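NADP-dependent 2-hydroxyacid dehydrogenase (Rhizobium etli, PDB 4XCV) probably catalyses the NADPH-dependent interconversion of 2-oxoacids and D-2-hydroxyacids. Local coordinates at residues 227-241 with 251-263. Residues are numbered along the deposited sequence; the frame is centred on the assembly and turned at random. Where two conformers were deposited one is given.
Sequences QPVFINAGRGKSQIE and GTLGGASLDVFEV. With NDP (NADPH dihydro-nicotinamide-adenine-dinucleotide phosphate), chain B.
E241 and E262 exchange bonds at the first turn of helix 241-250: E262 N donates to E241 OE2 (2.7 Å), and E241 N to E262 OE2 (2.8 Å). Along the E241 chain, CB (3.4 Å) and CG pack against E262 OE2, CD nears E262 N, and OE2 also lies at the edge of the F261 ring, while OE1 accepts from a water held by V263 N. CG beside the backbone N (chi1 -74°) and an extended chain carry the carboxylate there. Q239 NE2 reaches OE2 from the face opposite E262 N, so two donors fix this oxygen. The same NE2 donates to V260 O (3.0 Å), and Q239 OE1 takes a straight bond from N232 ND2 (179°); the N232 side chain crosses that of V260 at about a right angle, ND2 3.5 Å from CG2. Upstream, strands 229-232 and 255-258 run parallel (5°), bonded from F230 N to G255 O (3.2 Å) through D259 N to N232 O (3.1 Å). At their C-terminal ends A233 O and D259 OD2 both accept from NADPH N7N, while D259 OD1 bonds T281 OG1. In this Rossmann-type beta-alpha-beta unit, helix 241-250 packs on F230 and L253, helix 100-116 on V229 and I231, and strands 196-199 and 278-280 flank the pair.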
loop_
_atom_site.group_PDB
_atom_site.type_symbol
_atom_site.label_atom_id
_atom_site.label_comp_id
_atom_site.label_asym_id
_atom_site.label_seq_id
_atom_site.Cartn_x
_atom_site.Cartn_y
_atom_site.Cartn_z
ATOM N N GLN A 227 -6.995 -16.864 8.231
ATOM C CA GLN A 227 -6.020 -17.032 9.303
ATOM C C GLN A 227 -5.360 -15.683 9.537
ATOM O O GLN A 227 -5.131 -14.929 8.588
ATOM C CB GLN A 227 -4.974 -18.062 8.940
ATOM C CG GLN A 227 -5.547 -19.479 8.746
ATOM C CD GLN A 227 -4.670 -20.383 7.874
ATOM O OE1 GLN A 227 -4.176 -19.970 6.821
ATOM N NE2 GLN A 227 -4.539 -21.644 8.269
ATOM N N PRO A 228 -5.098 -15.340 10.801
ATOM C CA PRO A 228 -4.536 -14.035 11.083
ATOM C C PRO A 228 -3.071 -13.889 10.723
ATOM O O PRO A 228 -2.360 -14.861 10.486
ATOM C CB PRO A 228 -4.753 -13.895 12.593
ATOM C CG PRO A 228 -4.680 -15.293 13.091
ATOM C CD PRO A 228 -5.277 -16.141 12.012
ATOM N N VAL A 229 -2.633 -12.640 10.615
ATOM C CA VAL A 229 -1.283 -12.294 10.159
ATOM C C VAL A 229 -0.524 -11.515 11.208
ATOM O O VAL A 229 -1.106 -10.684 11.896
ATOM C CB VAL A 229 -1.412 -11.452 8.870
ATOM C CG1 VAL A 229 -0.093 -10.911 8.386
ATOM C CG2 VAL A 229 -2.037 -12.301 7.784
ATOM N N PHE A 230 0.778 -11.797 11.310
ATOM C CA PHE A 230 1.670 -11.114 12.229
ATOM C C PHE A 230 2.654 -10.230 11.486
ATOM O O PHE A 230 3.413 -10.724 10.656
ATOM C CB PHE A 230 2.440 -12.135 13.079
ATOM C CG PHE A 230 3.468 -11.519 13.992
ATOM C CD1 PHE A 230 3.095 -10.550 14.921
ATOM C CD2 PHE A 230 4.770 -11.859 13.868
ATOM C CE1 PHE A 230 4.074 -9.978 15.736
ATOM C CE2 PHE A 230 5.728 -11.287 14.673
ATOM C CZ PHE A 230 5.374 -10.378 15.602
ATOM N N ILE A 231 2.675 -8.934 11.827
ATOM C CA ILE A 231 3.578 -7.979 11.240
ATOM C C ILE A 231 4.396 -7.346 12.362
ATOM O O ILE A 231 3.804 -6.921 13.365
ATOM C CB ILE A 231 2.817 -6.922 10.433
ATOM C CG1 ILE A 231 2.030 -7.612 9.299
ATOM C CG2 ILE A 231 3.754 -5.833 9.926
ATOM C CD1 ILE A 231 1.269 -6.645 8.405
ATOM N N ASN A 232 5.727 -7.288 12.246
ATOM C CA ASN A 232 6.570 -6.604 13.249
ATOM C C ASN A 232 7.619 -5.770 12.573
ATOM O O ASN A 232 8.383 -6.259 11.746
ATOM C CB ASN A 232 7.254 -7.627 14.163
ATOM C CG ASN A 232 7.942 -6.973 15.348
ATOM O OD1 ASN A 232 7.656 -5.824 15.700
ATOM N ND2 ASN A 232 8.828 -7.721 15.989
ATOM N N ALA A 233 7.625 -4.483 12.931
ATOM C CA ALA A 233 8.730 -3.574 12.561
ATOM C C ALA A 233 9.218 -2.788 13.748
ATOM O O ALA A 233 9.821 -1.739 13.577
ATOM C CB ALA A 233 8.302 -2.635 11.427
ATOM N N GLY A 234 9.001 -3.297 14.961
ATOM C CA GLY A 234 9.504 -2.649 16.167
ATOM C C GLY A 234 10.905 -3.118 16.448
ATOM O O GLY A 234 11.867 -2.554 15.905
ATOM N N ARG A 235 11.016 -4.153 17.298
ATOM C CA ARG A 235 12.294 -4.758 17.605
ATOM C C ARG A 235 12.188 -6.268 17.496
ATOM O O ARG A 235 11.208 -6.882 17.909
ATOM C CB ARG A 235 12.736 -4.343 19.021
ATOM C CG ARG A 235 13.049 -2.851 19.177
ATOM C CD ARG A 235 14.356 -2.422 18.541
ATOM N NE ARG A 235 15.458 -3.142 19.156
ATOM C CZ ARG A 235 16.106 -2.771 20.254
ATOM N NH1 ARG A 235 15.835 -1.627 20.881
ATOM N NH2 ARG A 235 17.072 -3.561 20.713
ATOM N N GLY A 236 13.246 -6.869 16.952
ATOM C CA GLY A 236 13.273 -8.281 16.715
ATOM C C GLY A 236 13.236 -9.126 17.994
ATOM O O GLY A 236 12.626 -10.198 18.029
ATOM N N LYS A 237 13.859 -8.643 19.060
ATOM C CA LYS A 237 13.877 -9.402 20.318
ATOM C C LYS A 237 12.503 -9.408 21.006
ATOM O O LYS A 237 12.343 -10.156 21.968
ATOM C CB LYS A 237 14.979 -8.961 21.250
ATOM C CG LYS A 237 16.345 -9.358 20.742
ATOM C CD LYS A 237 17.471 -8.791 21.589
ATOM C CE LYS A 237 18.837 -9.217 21.029
ATOM N NZ LYS A 237 19.114 -8.552 19.711
ATOM N N SER A 238 11.520 -8.682 20.477
ATOM C CA SER A 238 10.160 -8.789 20.959
ATOM C C SER A 238 9.474 -10.073 20.494
ATOM O O SER A 238 8.417 -10.403 21.030
ATOM C CB SER A 238 9.316 -7.588 20.566
ATOM O OG SER A 238 9.790 -6.443 21.267
ATOM N N GLN A 239 9.992 -10.736 19.471
ATOM C CA GLN A 239 9.339 -11.942 18.926
ATOM C C GLN A 239 10.147 -13.197 19.205
ATOM O O GLN A 239 11.362 -13.174 19.403
ATOM C CB GLN A 239 9.062 -11.811 17.430
ATOM C CG GLN A 239 10.297 -11.918 16.586
ATOM C CD GLN A 239 10.261 -11.152 15.268
ATOM O OE1 GLN A 239 9.411 -10.280 15.077
ATOM N NE2 GLN A 239 11.220 -11.419 14.397
ATOM N N ILE A 240 9.437 -14.325 19.179
ATOM C CA ILE A 240 10.065 -15.635 19.244
ATOM C C ILE A 240 9.917 -16.265 17.854
ATOM O O ILE A 240 8.857 -16.759 17.474
ATOM C CB ILE A 240 9.401 -16.520 20.332
ATOM C CG1 ILE A 240 9.428 -15.843 21.702
ATOM C CG2 ILE A 240 10.052 -17.908 20.354
ATOM C CD1 ILE A 240 10.805 -15.613 22.282
ATOM N N GLU A 241 10.992 -16.214 17.070
ATOM C CA GLU A 241 10.902 -16.641 15.687
ATOM C C GLU A 241 10.531 -18.096 15.488
ATOM O O GLU A 241 9.796 -18.448 14.546
ATOM C CB GLU A 241 12.194 -16.337 14.952
ATOM C CG GLU A 241 12.266 -14.867 14.713
ATOM C CD GLU A 241 13.621 -14.352 14.270
ATOM O OE1 GLU A 241 14.519 -15.092 13.799
ATOM O OE2 GLU A 241 13.743 -13.120 14.423
ATOM N N GLY A 251 -0.796 -23.373 10.701
ATOM C CA GLY A 251 -1.979 -22.634 10.256
ATOM C C GLY A 251 -2.550 -21.702 11.301
ATOM O O GLY A 251 -3.614 -21.105 11.083
ATOM N N THR A 252 -1.898 -21.560 12.445
ATOM C CA THR A 252 -2.303 -20.532 13.426
ATOM C C THR A 252 -2.146 -19.121 12.831
ATOM O O THR A 252 -3.018 -18.259 13.003
ATOM C CB THR A 252 -1.526 -20.698 14.728
ATOM O OG1 THR A 252 -1.797 -22.003 15.278
ATOM C CG2 THR A 252 -1.898 -19.629 15.774
ATOM N N LEU A 253 -1.037 -18.899 12.119
ATOM C CA LEU A 253 -0.848 -17.668 11.368
ATOM C C LEU A 253 -0.977 -17.993 9.906
ATOM O O LEU A 253 -0.442 -19.014 9.424
ATOM C CB LEU A 253 0.525 -17.060 11.611
ATOM C CG LEU A 253 0.764 -16.468 13.001
ATOM C CD1 LEU A 253 2.213 -16.023 13.126
ATOM C CD2 LEU A 253 -0.156 -15.302 13.288
ATOM N N GLY A 254 -1.716 -17.135 9.205
ATOM C CA GLY A 254 -1.812 -17.229 7.754
ATOM C C GLY A 254 -0.585 -16.689 7.037
ATOM O O GLY A 254 -0.324 -17.093 5.899
ATOM N N GLY A 255 0.220 -15.885 7.714
ATOM C CA GLY A 255 1.413 -15.320 7.136
ATOM C C GLY A 255 1.986 -14.292 8.090
ATOM O O GLY A 255 1.524 -14.104 9.229
ATOM N N ALA A 256 3.030 -13.639 7.606
ATOM C CA ALA A 256 3.738 -12.639 8.416
ATOM C C ALA A 256 4.480 -11.686 7.525
ATOM O O ALA A 256 4.809 -11.986 6.388
ATOM C CB ALA A 256 4.701 -13.304 9.396
ATOM N N SER A 257 4.779 -10.507 8.069
ATOM C CA SER A 257 5.738 -9.590 7.472
ATOM C C SER A 257 6.655 -9.119 8.562
ATOM O O SER A 257 6.204 -8.623 9.601
ATOM C CB SER A 257 5.062 -8.365 6.856
ATOM O OG SER A 257 4.250 -8.753 5.761
ATOM N N LEU A 258 7.967 -9.243 8.326
ATOM C CA LEU A 258 8.954 -8.938 9.339
ATOM C C LEU A 258 10.056 -8.074 8.805
ATOM O O LEU A 258 10.660 -8.419 7.792
ATOM C CB LEU A 258 9.562 -10.247 9.866
ATOM C CG LEU A 258 8.582 -11.272 10.440
ATOM C CD1 LEU A 258 9.232 -12.627 10.657
ATOM C CD2 LEU A 258 7.931 -10.827 11.737
ATOM N N ASP A 259 10.326 -6.958 9.479
ATOM C CA ASP A 259 11.477 -6.125 9.164
ATOM C C ASP A 259 12.592 -6.259 10.180
ATOM O O ASP A 259 13.706 -5.743 9.955
ATOM C CB ASP A 259 11.078 -4.639 9.165
ATOM C CG ASP A 259 12.152 -3.737 8.630
ATOM O OD1 ASP A 259 12.598 -3.891 7.466
ATOM O OD2 ASP A 259 12.556 -2.787 9.342
ATOM N N VAL A 260 12.304 -6.909 11.303
ATOM C CA VAL A 260 13.239 -7.013 12.427
ATOM C C VAL A 260 13.304 -8.431 12.918
ATOM O O VAL A 260 12.333 -9.142 12.804
ATOM C CB VAL A 260 12.843 -6.024 13.562
ATOM C CG1 VAL A 260 12.964 -4.598 13.083
ATOM C CG2 VAL A 260 11.420 -6.298 14.050
ATOM N N PHE A 261 14.462 -8.797 13.499
ATOM C CA PHE A 261 14.737 -10.192 13.841
ATOM C C PHE A 261 15.497 -10.278 15.133
ATOM O O PHE A 261 16.205 -9.359 15.502
ATOM C CB PHE A 261 15.495 -10.881 12.671
ATOM C CG PHE A 261 14.753 -10.761 11.389
ATOM C CD1 PHE A 261 14.926 -9.657 10.585
ATOM C CD2 PHE A 261 13.733 -11.654 11.065
ATOM C CE1 PHE A 261 14.124 -9.462 9.466
ATOM C CE2 PHE A 261 12.952 -11.466 9.956
ATOM C CZ PHE A 261 13.139 -10.387 9.160
ATOM N N GLU A 262 15.392 -11.422 15.813
ATOM C CA GLU A 262 16.061 -11.612 17.089
ATOM C C GLU A 262 17.567 -11.440 16.967
ATOM O O GLU A 262 18.200 -10.915 17.870
ATOM C CB GLU A 262 15.753 -13.019 17.633
ATOM C CG GLU A 262 14.277 -13.289 17.960
ATOM C CD GLU A 262 14.111 -14.629 18.627
ATOM O OE1 GLU A 262 14.615 -14.804 19.764
ATOM O OE2 GLU A 262 13.535 -15.530 17.973
ATOM N N VAL A 263 18.120 -11.970 15.876
ATOM C CA VAL A 263 19.507 -11.776 15.511
ATOM C C VAL A 263 19.519 -11.205 14.105
ATOM O O VAL A 263 18.847 -11.758 13.227
ATOM C CB VAL A 263 20.311 -13.101 15.569
ATOM C CG1 VAL A 263 21.721 -12.867 15.038
ATOM C CG2 VAL A 263 20.405 -13.587 17.008
HETATM P PA NDP B . 7.072 5.709 21.047
HETATM O O1A NDP B . 6.593 7.010 20.480
HETATM O O2A NDP B . 7.918 5.683 22.303
HETATM O O5B NDP B . 5.773 4.801 21.265
HETATM C C5B NDP B . 5.907 3.545 21.939
HETATM C C4B NDP B . 4.520 2.960 22.067
HETATM O O4B NDP B . 4.650 1.652 22.617
HETATM C C3B NDP B . 3.640 3.771 22.988
HETATM O O3B NDP B . 2.283 3.781 22.501
HETATM C C2B NDP B . 3.750 2.976 24.262
HETATM O O2B NDP B . 2.615 3.091 25.163
HETATM C C1B NDP B . 3.800 1.550 23.719
HETATM N N9A NDP B . 4.333 0.583 24.681
HETATM C C8A NDP B . 5.569 0.621 25.218
HETATM N N7A NDP B . 5.679 -0.375 26.151
HETATM C C5A NDP B . 4.461 -0.994 26.199
HETATM C C6A NDP B . 3.931 -2.015 26.987
HETATM N N6A NDP B . 4.680 -2.667 27.877
HETATM N N1A NDP B . 2.654 -2.363 26.788
HETATM C C2A NDP B . 1.897 -1.731 25.865
HETATM N N3A NDP B . 2.332 -0.732 25.079
HETATM C C4A NDP B . 3.626 -0.402 25.279
HETATM O O3 NDP B . 7.894 4.889 19.934
HETATM P PN NDP B . 7.835 5.004 18.332
HETATM O O1N NDP B . 6.405 4.856 17.933
HETATM O O2N NDP B . 8.517 6.200 17.865
HETATM O O5D NDP B . 8.716 3.763 17.917
HETATM C C5D NDP B . 8.380 2.442 18.365
HETATM C C4D NDP B . 9.623 1.568 18.155
HETATM O O4D NDP B . 9.833 1.342 16.768
HETATM C C3D NDP B . 10.924 2.167 18.614
HETATM O O3D NDP B . 11.126 1.968 20.024
HETATM C C2D NDP B . 11.970 1.458 17.770
HETATM O O2D NDP B . 12.491 0.323 18.502
HETATM C C1D NDP B . 11.194 0.923 16.601
HETATM N N1N NDP B . 11.613 1.402 15.281
HETATM C C2N NDP B . 11.892 0.514 14.275
HETATM C C3N NDP B . 12.377 0.926 13.080
HETATM C C7N NDP B . 12.638 0.020 11.992
HETATM O O7N NDP B . 13.410 0.430 11.093
HETATM N N7N NDP B . 12.091 -1.178 11.888
HETATM C C4N NDP B . 12.544 2.370 12.809
HETATM C C5N NDP B . 12.182 3.213 13.935
HETATM C C6N NDP B . 11.774 2.778 15.106
HETATM P P2B NDP B . 2.202 4.545 25.751
HETATM O O1X NDP B . 1.195 4.253 26.815
HETATM O O2X NDP B . 3.489 5.154 26.280
HETATM O O3X NDP B . 1.704 5.341 24.615
HETATM O O HOH W 1 17.725 -7.702 17.056
HETATM O O HOH W 2 17.045 -14.184 14.222
#